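Local coordinates for protein phycocyanobilin lyase subunit beta (Nostoc sp. PCC 7120, PDB 5N3U) that forms, together with its alpha partner CpcE, a lyase that is probably required for attaching the phycocyanobilin chromophore to the phycocyanin alpha subunit, at residues B[103-107]-B[108-112]; B[148-151]-B[152-155]. One frame throughout, in Å; residues are numbered along the deposited sequence.

Contact 1 (B[103-107]-B[108-112])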
loop_
_atom_site.group_PDB
_atom_site.type_symbol
_atom_site.label_atom_id
_atom_site.label_comp_id
_atom_site.label_asym_id
_atom_site.label_seq_id
_atom_site.Cartn_x
_atom_site.Cartn_y
_atom_site.Cartn_z
ATOM N N ALA B 103 14.185 3.068 5.318
ATOM C CA ALA B 103 14.817 2.920 4.005
ATOM C C ALA B 103 14.018 2.155 2.965
ATOM O O ALA B 103 14.136 2.466 1.764
ATOM C CB ALA B 103 16.205 2.256 4.175
ATOM N N THR B 104 13.246 1.117 3.354
ATOM C CA THR B 104 12.644 0.233 2.380
ATOM C C THR B 104 11.148 0.051 2.478
ATOM O O THR B 104 10.546 -0.523 1.576
ATOM C CB THR B 104 13.306 -1.128 2.361
ATOM O OG1 THR B 104 13.185 -1.753 3.649
ATOM C CG2 THR B 104 14.863 -0.997 2.028
ATOM N N ASP B 105 10.517 0.529 3.530
ATOM C CA ASP B 105 9.066 0.479 3.585
ATOM C C ASP B 105 8.459 1.399 2.547
ATOM O O ASP B 105 9.116 2.355 2.143
ATOM C CB ASP B 105 8.560 0.875 5.013
ATOM C CG ASP B 105 7.261 0.115 5.340
ATOM O OD1 ASP B 105 6.216 0.410 4.725
ATOM O OD2 ASP B 105 7.292 -0.787 6.210
ATOM N N PHE B 106 7.275 1.100 2.032
ATOM C CA PHE B 106 6.625 1.985 1.097
ATOM C C PHE B 106 5.680 2.960 1.804
ATOM O O PHE B 106 5.434 4.005 1.288
ATOM C CB PHE B 106 5.816 1.252 0.055
ATOM C CG PHE B 106 6.632 0.673 -1.045
ATOM C CD1 PHE B 106 7.039 1.466 -2.142
ATOM C CD2 PHE B 106 7.023 -0.661 -1.003
ATOM C CE1 PHE B 106 7.831 0.930 -3.159
ATOM C CE2 PHE B 106 7.789 -1.201 -2.030
ATOM C CZ PHE B 106 8.196 -0.397 -3.101
ATOM N N ALA B 107 5.191 2.618 3.009
ATOM C CA ALA B 107 4.221 3.465 3.655
ATOM C C ALA B 107 4.816 4.701 4.304
ATOM O O ALA B 107 5.605 4.594 5.219
ATOM C CB ALA B 107 3.503 2.670 4.686
ATOM N N PRO B 108 4.384 5.904 3.874
ATOM C CA PRO B 108 4.927 7.103 4.449
ATOM C C PRO B 108 4.760 7.258 5.940
ATOM O O PRO B 108 5.701 7.704 6.579
ATOM C CB PRO B 108 4.178 8.227 3.761
ATOM C CG PRO B 108 3.800 7.693 2.437
ATOM C CD PRO B 108 3.552 6.175 2.701
ATOM N N SER B 109 3.625 6.860 6.497
ATOM C CA SER B 109 3.408 6.963 7.902
ATOM C C SER B 109 4.460 6.111 8.626
ATOM O O SER B 109 4.967 6.508 9.719
ATOM C CB SER B 109 1.981 6.423 8.300
ATOM O OG SER B 109 1.712 5.135 7.737
ATOM N N VAL B 110 4.816 4.960 8.038
ATOM C CA VAL B 110 5.817 4.084 8.675
ATOM C C VAL B 110 7.186 4.711 8.610
ATOM O O VAL B 110 7.919 4.724 9.601
ATOM C CB VAL B 110 5.828 2.719 8.018
ATOM C CG1 VAL B 110 7.057 1.896 8.472
ATOM C CG2 VAL B 110 4.573 1.994 8.333
ATOM N N ARG B 111 7.586 5.157 7.434
ATOM C CA ARG B 111 8.878 5.754 7.227
ATOM C C ARG B 111 9.126 7.002 8.100
ATOM O O ARG B 111 10.253 7.197 8.592
ATOM C CB ARG B 111 9.043 6.106 5.735
ATOM C CG ARG B 111 8.900 4.917 4.781
ATOM C CD ARG B 111 9.132 5.256 3.313
ATOM N NE ARG B 111 10.552 5.524 3.164
ATOM C CZ ARG B 111 11.091 6.195 2.168
ATOM N NH1 ARG B 111 10.359 6.658 1.149
ATOM N NH2 ARG B 111 12.383 6.383 2.195
ATOM N N ARG B 112 8.119 7.887 8.232
ATOM C CA ARG B 112 8.296 9.094 8.964
ATOM C C ARG B 112 8.518 8.790 10.416
ATOM O O ARG B 112 9.339 9.464 11.071
ATOM C CB ARG B 112 7.124 10.063 8.820
ATOM C CG ARG B 112 6.959 10.601 7.371
ATOM C CD ARG B 112 5.880 11.639 7.235
ATOM N NE ARG B 112 4.587 11.111 7.639
ATOM C CZ ARG B 112 3.532 10.916 6.812
ATOM N NH1 ARG B 112 3.577 11.238 5.522
ATOM N NH2 ARG B 112 2.456 10.382 7.293
HETATM O O HOH W 1 7.393 5.925 0.249
#
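R111, in the first turn of helix 108-118, lays its side chain against the carbonyl oxygens of A107 and D105 in the loop that leads into that helix. CB lies 3.8 Å from the carbonyl oxygen O of A107. CG, set beside the backbone N by a chi1 of -58°, touches that same oxygen and also approaches O of D105. CD then presses on D105 O at 3.1 Å, and the bend at chi3 (71°) carries the guanidinium past this oxygen toward helix 95-104 and D148. NE bonds to O of A102, near the end of helix 95-104. NH1 forms a salt bridge with D148 and also meets a water in the guanidinium plane, 3.2 Å away, which in turn donates to O of F106.

This is the tight turn joining helices 95-104 and 108-118 in a HEAT-repeat array, with A107 as N-cap of the second. A107 O takes an almost straight bond from R111 N (3.0 Å, 170° at the hydrogen) and a weak one from V110 N. D105 closes an Asx turn: its OD1 uses the anti lone pair to accept from A107 N at 3.0 Å. The D105 side chain crosses that of V110 at about a right angle, OD2 lying 3.5 Å from V110 CG1, while the same OD2 forms a salt bridge with R79 of helix 76-89. V110 CG2 packs on A107 CB at 3.9 Å.

Contact 2 (B[148-151]-B[152-155])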
loop_
_atom_site.group_PDB
_atom_site.type_symbol
_atom_site.label_atom_id
_atom_site.label_comp_id
_atom_site.label_asym_id
_atom_site.label_seq_id
_atom_site.Cartn_x
_atom_site.Cartn_y
_atom_site.Cartn_z
ATOM N N ASP B 148 14.730 11.667 -0.524
ATOM C CA ASP B 148 13.512 11.154 -1.075
ATOM C C ASP B 148 12.757 12.279 -1.784
ATOM O O ASP B 148 12.848 13.440 -1.396
ATOM C CB ASP B 148 12.608 10.603 0.035
ATOM C CG ASP B 148 11.591 9.662 -0.462
ATOM O OD1 ASP B 148 11.908 8.441 -0.614
ATOM O OD2 ASP B 148 10.443 10.089 -0.692
ATOM N N ALA B 149 11.963 11.901 -2.761
ATOM C CA ALA B 149 11.130 12.863 -3.491
ATOM C C ALA B 149 9.930 13.394 -2.710
ATOM O O ALA B 149 9.497 14.480 -3.000
ATOM C CB ALA B 149 10.665 12.287 -4.811
ATOM N N GLU B 150 9.389 12.660 -1.726
ATOM C CA GLU B 150 8.225 13.112 -0.951
ATOM C C GLU B 150 8.704 14.065 0.149
ATOM O O GLU B 150 9.618 13.729 0.959
ATOM C CB GLU B 150 7.520 11.867 -0.392
ATOM C CG GLU B 150 6.595 12.036 0.814
ATOM C CD GLU B 150 5.470 12.966 0.551
ATOM O OE1 GLU B 150 4.999 12.964 -0.612
ATOM O OE2 GLU B 150 5.046 13.666 1.494
ATOM N N TRP B 151 8.073 15.241 0.210
ATOM C CA TRP B 151 8.496 16.323 1.137
ATOM C C TRP B 151 8.399 15.843 2.560
ATOM O O TRP B 151 9.251 16.225 3.368
ATOM C CB TRP B 151 7.657 17.625 0.947
ATOM C CG TRP B 151 6.317 17.483 1.440
ATOM C CD1 TRP B 151 5.224 17.015 0.768
ATOM C CD2 TRP B 151 5.891 17.774 2.747
ATOM N NE1 TRP B 151 4.171 16.946 1.594
ATOM C CE2 TRP B 151 4.552 17.435 2.826
ATOM C CE3 TRP B 151 6.545 18.232 3.888
ATOM C CZ2 TRP B 151 3.836 17.567 3.986
ATOM C CZ3 TRP B 151 5.828 18.370 5.035
ATOM C CH2 TRP B 151 4.498 18.050 5.084
ATOM N N SER B 152 7.359 15.082 2.909
ATOM C CA SER B 152 7.172 14.706 4.298
ATOM C C SER B 152 8.268 13.726 4.807
ATOM O O SER B 152 8.565 13.700 6.029
ATOM C CB SER B 152 5.782 14.152 4.548
ATOM O OG SER B 152 5.617 12.877 3.997
ATOM N N ILE B 153 8.858 12.928 3.905
ATOM C CA ILE B 153 9.964 12.071 4.259
ATOM C C ILE B 153 11.163 12.912 4.536
ATOM O O ILE B 153 11.887 12.696 5.525
ATOM C CB ILE B 153 10.327 11.068 3.114
ATOM C CG1 ILE B 153 9.194 10.127 2.771
ATOM C CG2 ILE B 153 11.548 10.267 3.510
ATOM C CD1 ILE B 153 8.505 9.553 3.938
ATOM N N ARG B 154 11.427 13.880 3.673
ATOM C CA ARG B 154 12.556 14.798 3.918
ATOM C C ARG B 154 12.369 15.587 5.201
ATOM O O ARG B 154 13.305 15.757 5.930
ATOM C CB ARG B 154 12.817 15.783 2.729
ATOM C CG ARG B 154 13.086 15.131 1.413
ATOM C CD ARG B 154 13.733 16.091 0.394
ATOM N NE ARG B 154 12.826 17.171 -0.049
ATOM C CZ ARG B 154 11.744 17.071 -0.829
ATOM N NH1 ARG B 154 11.308 15.920 -1.323
ATOM N NH2 ARG B 154 11.055 18.198 -1.126
ATOM N N TYR B 155 11.147 16.006 5.501
ATOM C CA TYR B 155 10.907 16.717 6.744
ATOM C C TYR B 155 11.257 15.844 7.939
ATOM O O TYR B 155 11.967 16.249 8.880
ATOM C CB TYR B 155 9.419 17.127 6.756
ATOM C CG TYR B 155 9.025 18.018 7.914
ATOM C CD1 TYR B 155 8.781 17.485 9.151
ATOM C CD2 TYR B 155 8.870 19.378 7.743
ATOM C CE1 TYR B 155 8.407 18.279 10.246
ATOM C CE2 TYR B 155 8.523 20.196 8.827
ATOM C CZ TYR B 155 8.304 19.661 10.053
ATOM O OH TYR B 155 7.945 20.466 11.137
#
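E150, the N-cap of helix 151-163, reaches forward to S152 at the inter-helix turn of this HEAT-type array. Its CG stands anti to the backbone N (chi1 159°), and a bend at chi2 (60°) swings the carboxylate to the helix start. There OE2 accepts twice: from S152 OG at 2.7 Å on its anti side, and from S152 N at 3.1 Å, well above the carboxylate plane. One residue on, W151 places CG between its own N and carbonyl carbon (chi1 72°), which folds the indole over S152; CB of S152 sits 3.9 Å from the centroid of the six-membered ring, a CH-pi contact over the face. W151 and Y155 run side by side, CZ3 to CB. The indole also makes a cation-pi contact with K245 of a CpcE chain.

D148 forms an Asx turn just before the cap, its OD2 accepting from E150 N, while its OD1 pairs with R111. Its CB rests on I153 CG2 at 3.6 Å. R154 bends at chi3, bringing one guanidinium face over W151 CA; D185 takes NE in a salt bridge. NH1 of R154 bonds to D148 O at 2.9 Å, near the guanidinium plane, and more weakly to A149 O.

Overall arrangement
Both contacts are helix-start turns on the same side of the chain's centre, about 11 Å apart between centres, at the heads of helices 108-118 and 151-163. Each has an Asx turn leading into the N-cap, but contact 2 adds a glutamate side chain to the cap, whereas A107 in contact 1 caps through its backbone O. R154 bonds directly to loop carbonyls; R111 reaches F106 O through water. Contact 2 is the more buried, contact 1 partly so. Besides the R111-D148 bridge that joins the two turns, R112 NH1 probably bonds to S152 OG at 3.0 Å, and I153 CD1 packs against both R111 CB and R112 CG. CpcE chains border both turns.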